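Long-range contact in glycosyl transferase family 9 (PDB 3TOV), which probably transfers a sugar, such as a heptose, from an activated donor to an acceptor, as a GT-B glycosyltransferase of the heptosyltransferase family: residues A[134-144]-A[292-300]. Residues are numbered along the deposited sequence; the frame is centred on the assembly and turned at random.
Sequences RKTRHAADMYI and PFFYGPYQA. With SO4 (sulfate ion), chain D.
Phe293 meets the 134-144 segment with both its carbonyl and its ring. Its O lies within 1° of the His138 ring plane and accepts a hydrogen bond from His138 ND1 (3.0 Å, N-H...O angle 162°). His138 has CG anti to its backbone N (chi1 175°), which carries the imidazole to this carbonyl. The phenyl presents its edge to Thr136 O, where polarised ring C-H groups suit a carbonyl. Phe294 O accepts a nearly straight hydrogen bond from Ala139 N at 2.8 Å; His138 is the N-cap and Ala139 the first residue of helix 139-149, so this oxygen takes up an N-H at the helix start. It also sits over one face of the His138 ring, too poorly angled to bond ND1. The Phe294 ring reaches the carbonyls of Arg134 and Arg137 obliquely. These bonds cross the cleft of the GT-B fold, linking a helix of the N-terminal Rossmann-like domain to the short helical turn around 292-295 in the C-terminal one. Farther on, Tyr298 takes Ala140 CB over its ring, a CH-pi contact (3.8 Å from CB to the ring centroid) suited to a compact methyl. Its ring runs nearly parallel to that of His138, planes at 12°, but slid aside with little overlap. Replacing His138 by an alanine would probably leave Phe293 O without this donor and a gap beside Tyr298. The phenol OH donates to Asp141 OD1 over a long 3.3 Å and also hydrogen-bonds Asn157.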
loop_
_atom_site.group_PDB
_atom_site.type_symbol
_atom_site.label_atom_id
_atom_site.label_comp_id
_atom_site.label_asym_id
_atom_site.label_seq_id
_atom_site.Cartn_x
_atom_site.Cartn_y
_atom_site.Cartn_z
ATOM N N ARG A 134 13.598 -11.328 -4.452
ATOM C CA ARG A 134 13.759 -9.893 -4.713
ATOM C C ARG A 134 14.014 -9.539 -6.200
ATOM O O ARG A 134 14.039 -8.354 -6.587
ATOM C CB ARG A 134 14.914 -9.361 -3.863
ATOM C CG ARG A 134 14.655 -9.365 -2.369
ATOM C CD ARG A 134 14.110 -8.019 -1.918
ATOM N NE ARG A 134 13.502 -8.092 -0.596
ATOM C CZ ARG A 134 14.150 -8.508 0.484
ATOM N NH1 ARG A 134 15.413 -8.890 0.376
ATOM N NH2 ARG A 134 13.539 -8.550 1.663
ATOM N N LYS A 135 14.197 -10.565 -7.032
ATOM C CA LYS A 135 14.644 -10.364 -8.405
ATOM C C LYS A 135 13.598 -10.672 -9.476
ATOM O O LYS A 135 13.677 -10.159 -10.594
ATOM C CB LYS A 135 15.920 -11.166 -8.662
ATOM C CG LYS A 135 17.123 -10.633 -7.919
ATOM C CD LYS A 135 18.425 -11.144 -8.499
ATOM C CE LYS A 135 18.731 -12.549 -8.030
ATOM N NZ LYS A 135 19.787 -13.187 -8.882
ATOM N N THR A 136 12.604 -11.480 -9.136
ATOM C CA THR A 136 11.756 -12.037 -10.175
ATOM C C THR A 136 10.254 -11.890 -9.939
ATOM O O THR A 136 9.429 -12.135 -10.822
ATOM C CB THR A 136 12.167 -13.494 -10.469
ATOM O OG1 THR A 136 12.735 -13.554 -11.784
ATOM C CG2 THR A 136 10.990 -14.449 -10.367
ATOM N N ARG A 137 9.889 -11.444 -8.751
ATOM C CA ARG A 137 8.480 -11.229 -8.482
ATOM C C ARG A 137 8.152 -9.784 -8.106
ATOM O O ARG A 137 9.013 -9.039 -7.645
ATOM C CB ARG A 137 8.004 -12.200 -7.408
ATOM C CG ARG A 137 7.298 -13.408 -7.964
ATOM C CD ARG A 137 7.326 -14.554 -6.998
ATOM N NE ARG A 137 8.471 -15.426 -7.235
ATOM C CZ ARG A 137 8.366 -16.718 -7.536
ATOM N NH1 ARG A 137 9.458 -17.442 -7.734
ATOM N NH2 ARG A 137 7.164 -17.286 -7.629
ATOM N N HIS A 138 6.911 -9.391 -8.362
ATOM C CA HIS A 138 6.336 -8.209 -7.741
ATOM C C HIS A 138 6.307 -8.492 -6.229
ATOM O O HIS A 138 6.250 -9.651 -5.810
ATOM C CB HIS A 138 4.932 -8.005 -8.308
ATOM C CG HIS A 138 4.163 -6.884 -7.683
ATOM N ND1 HIS A 138 4.385 -5.560 -7.997
ATOM C CD2 HIS A 138 3.148 -6.892 -6.791
ATOM C CE1 HIS A 138 3.554 -4.799 -7.308
ATOM N NE2 HIS A 138 2.794 -5.584 -6.569
ATOM N N ALA A 139 6.366 -7.455 -5.405
ATOM C CA ALA A 139 6.459 -7.656 -3.956
ATOM C C ALA A 139 5.337 -8.522 -3.332
ATOM O O ALA A 139 5.561 -9.252 -2.354
ATOM C CB ALA A 139 6.543 -6.323 -3.251
ATOM N N ALA A 140 4.135 -8.443 -3.893
ATOM C CA ALA A 140 3.018 -9.186 -3.329
ATOM C C ALA A 140 3.092 -10.659 -3.709
ATOM O O ALA A 140 2.728 -11.537 -2.919
ATOM C CB ALA A 140 1.692 -8.581 -3.757
ATOM N N ASP A 141 3.573 -10.918 -4.919
ATOM C CA ASP A 141 3.762 -12.282 -5.383
ATOM C C ASP A 141 4.912 -12.940 -4.637
ATOM O O ASP A 141 4.902 -14.153 -4.401
ATOM C CB ASP A 141 4.034 -12.314 -6.886
ATOM C CG ASP A 141 2.809 -11.954 -7.711
ATOM O OD1 ASP A 141 1.675 -12.242 -7.255
ATOM O OD2 ASP A 141 2.988 -11.379 -8.815
HETATM N N MSE A 142 5.909 -12.143 -4.268
HETATM C CA MSE A 142 7.066 -12.700 -3.583
HETATM C C MSE A 142 6.716 -13.132 -2.152
HETATM O O MSE A 142 7.282 -14.097 -1.626
HETATM C CB MSE A 142 8.262 -11.737 -3.626
HETATM C CG MSE A 142 8.448 -10.857 -2.400
HETATM SE SE MSE A 142 10.241 -10.063 -2.357
HETATM C CE MSE A 142 9.916 -8.714 -1.036
ATOM N N TYR A 143 5.773 -12.428 -1.535
ATOM C CA TYR A 143 5.308 -12.838 -0.221
ATOM C C TYR A 143 4.641 -14.199 -0.365
ATOM O O TYR A 143 4.975 -15.137 0.353
ATOM C CB TYR A 143 4.407 -11.764 0.434
ATOM C CG TYR A 143 5.234 -10.593 0.940
ATOM C CD1 TYR A 143 6.471 -10.819 1.531
ATOM C CD2 TYR A 143 4.823 -9.270 0.786
ATOM C CE1 TYR A 143 7.271 -9.778 1.973
ATOM C CE2 TYR A 143 5.630 -8.217 1.230
ATOM C CZ TYR A 143 6.851 -8.495 1.818
ATOM O OH TYR A 143 7.688 -7.515 2.277
ATOM N N ILE A 144 3.739 -14.307 -1.332
ATOM C CA ILE A 144 3.092 -15.568 -1.668
ATOM C C ILE A 144 4.090 -16.710 -1.993
ATOM O O ILE A 144 3.851 -17.867 -1.650
ATOM C CB ILE A 144 2.116 -15.356 -2.846
ATOM C CG1 ILE A 144 0.856 -14.643 -2.350
ATOM C CG2 ILE A 144 1.785 -16.681 -3.560
ATOM C CD1 ILE A 144 0.047 -13.947 -3.447
ATOM N N PRO A 292 8.451 0.073 -12.133
ATOM C CA PRO A 292 7.238 -0.298 -11.399
ATOM C C PRO A 292 7.120 -1.778 -11.139
ATOM O O PRO A 292 6.222 -2.198 -10.400
ATOM C CB PRO A 292 6.099 0.163 -12.326
ATOM C CG PRO A 292 6.710 0.333 -13.634
ATOM C CD PRO A 292 8.142 0.715 -13.414
ATOM N N PHE A 293 8.008 -2.565 -11.730
ATOM C CA PHE A 293 7.810 -3.995 -11.680
ATOM C C PHE A 293 7.555 -4.495 -10.277
ATOM O O PHE A 293 6.572 -5.187 -10.034
ATOM C CB PHE A 293 8.972 -4.775 -12.262
ATOM C CG PHE A 293 8.742 -6.250 -12.223
ATOM C CD1 PHE A 293 7.649 -6.801 -12.886
ATOM C CD2 PHE A 293 9.568 -7.082 -11.483
ATOM C CE1 PHE A 293 7.407 -8.161 -12.837
ATOM C CE2 PHE A 293 9.338 -8.449 -11.441
ATOM C CZ PHE A 293 8.260 -8.988 -12.119
ATOM N N PHE A 294 8.445 -4.140 -9.357
ATOM C CA PHE A 294 8.432 -4.732 -8.024
ATOM C C PHE A 294 7.374 -4.160 -7.098
ATOM O O PHE A 294 6.609 -4.915 -6.490
ATOM C CB PHE A 294 9.795 -4.599 -7.381
ATOM C CG PHE A 294 10.885 -5.160 -8.203
ATOM C CD1 PHE A 294 11.385 -6.425 -7.936
ATOM C CD2 PHE A 294 11.400 -4.437 -9.264
ATOM C CE1 PHE A 294 12.400 -6.955 -8.692
ATOM C CE2 PHE A 294 12.413 -4.951 -10.031
ATOM C CZ PHE A 294 12.918 -6.218 -9.746
ATOM N N TYR A 295 7.321 -2.838 -6.976
ATOM C CA TYR A 295 6.339 -2.252 -6.071
ATOM C C TYR A 295 5.271 -1.389 -6.773
ATOM O O TYR A 295 4.774 -0.410 -6.211
ATOM C CB TYR A 295 7.026 -1.495 -4.927
ATOM C CG TYR A 295 7.807 -2.377 -3.980
ATOM C CD1 TYR A 295 7.201 -2.946 -2.867
ATOM C CD2 TYR A 295 9.146 -2.638 -4.190
ATOM C CE1 TYR A 295 7.917 -3.765 -1.988
ATOM C CE2 TYR A 295 9.865 -3.442 -3.321
ATOM C CZ TYR A 295 9.249 -4.011 -2.223
ATOM O OH TYR A 295 9.976 -4.816 -1.360
ATOM N N GLY A 296 4.901 -1.764 -7.988
ATOM C CA GLY A 296 3.875 -1.031 -8.692
ATOM C C GLY A 296 2.479 -1.480 -8.302
ATOM O O GLY A 296 2.299 -2.180 -7.294
ATOM N N PRO A 297 1.480 -1.062 -9.100
ATOM C CA PRO A 297 0.048 -1.375 -9.008
ATOM C C PRO A 297 -0.270 -2.855 -9.198
ATOM O O PRO A 297 -0.524 -3.310 -10.319
ATOM C CB PRO A 297 -0.564 -0.571 -10.151
ATOM C CG PRO A 297 0.384 0.536 -10.374
ATOM C CD PRO A 297 1.747 -0.017 -10.098
ATOM N N TYR A 298 -0.281 -3.593 -8.097
ATOM C CA TYR A 298 -0.523 -5.025 -8.158
ATOM C C TYR A 298 -1.961 -5.365 -8.486
ATOM O O TYR A 298 -2.872 -4.947 -7.765
ATOM C CB TYR A 298 -0.192 -5.647 -6.822
ATOM C CG TYR A 298 -0.509 -7.107 -6.739
ATOM C CD1 TYR A 298 0.336 -8.044 -7.315
ATOM C CD2 TYR A 298 -1.640 -7.555 -6.072
ATOM C CE1 TYR A 298 0.069 -9.389 -7.231
ATOM C CE2 TYR A 298 -1.922 -8.902 -5.979
ATOM C CZ TYR A 298 -1.059 -9.818 -6.559
ATOM O OH TYR A 298 -1.314 -11.173 -6.475
ATOM N N GLN A 299 -2.159 -6.146 -9.548
ATOM C CA GLN A 299 -3.484 -6.652 -9.872
ATOM C C GLN A 299 -4.479 -5.487 -9.974
ATOM O O GLN A 299 -5.615 -5.577 -9.506
ATOM C CB GLN A 299 -3.917 -7.622 -8.781
ATOM C CG GLN A 299 -4.949 -8.635 -9.183
ATOM C CD GLN A 299 -4.498 -10.060 -8.855
ATOM O OE1 GLN A 299 -3.358 -10.454 -9.152
ATOM N NE2 GLN A 299 -5.389 -10.835 -8.235
ATOM N N ALA A 300 -4.046 -4.391 -10.591
ATOM C CA ALA A 300 -4.842 -3.167 -10.592
ATOM C C ALA A 300 -5.216 -2.669 -11.988
ATOM O O ALA A 300 -4.511 -2.926 -12.969
ATOM C CB ALA A 300 -4.104 -2.068 -9.830
HETATM S S SO4 D . 11.331 -20.353 -8.411
HETATM O O1 SO4 D . 10.999 -20.673 -7.017
HETATM O O2 SO4 D . 10.482 -19.259 -8.881
HETATM O O3 SO4 D . 12.743 -19.979 -8.500
HETATM O O4 SO4 D . 11.095 -21.522 -9.262
#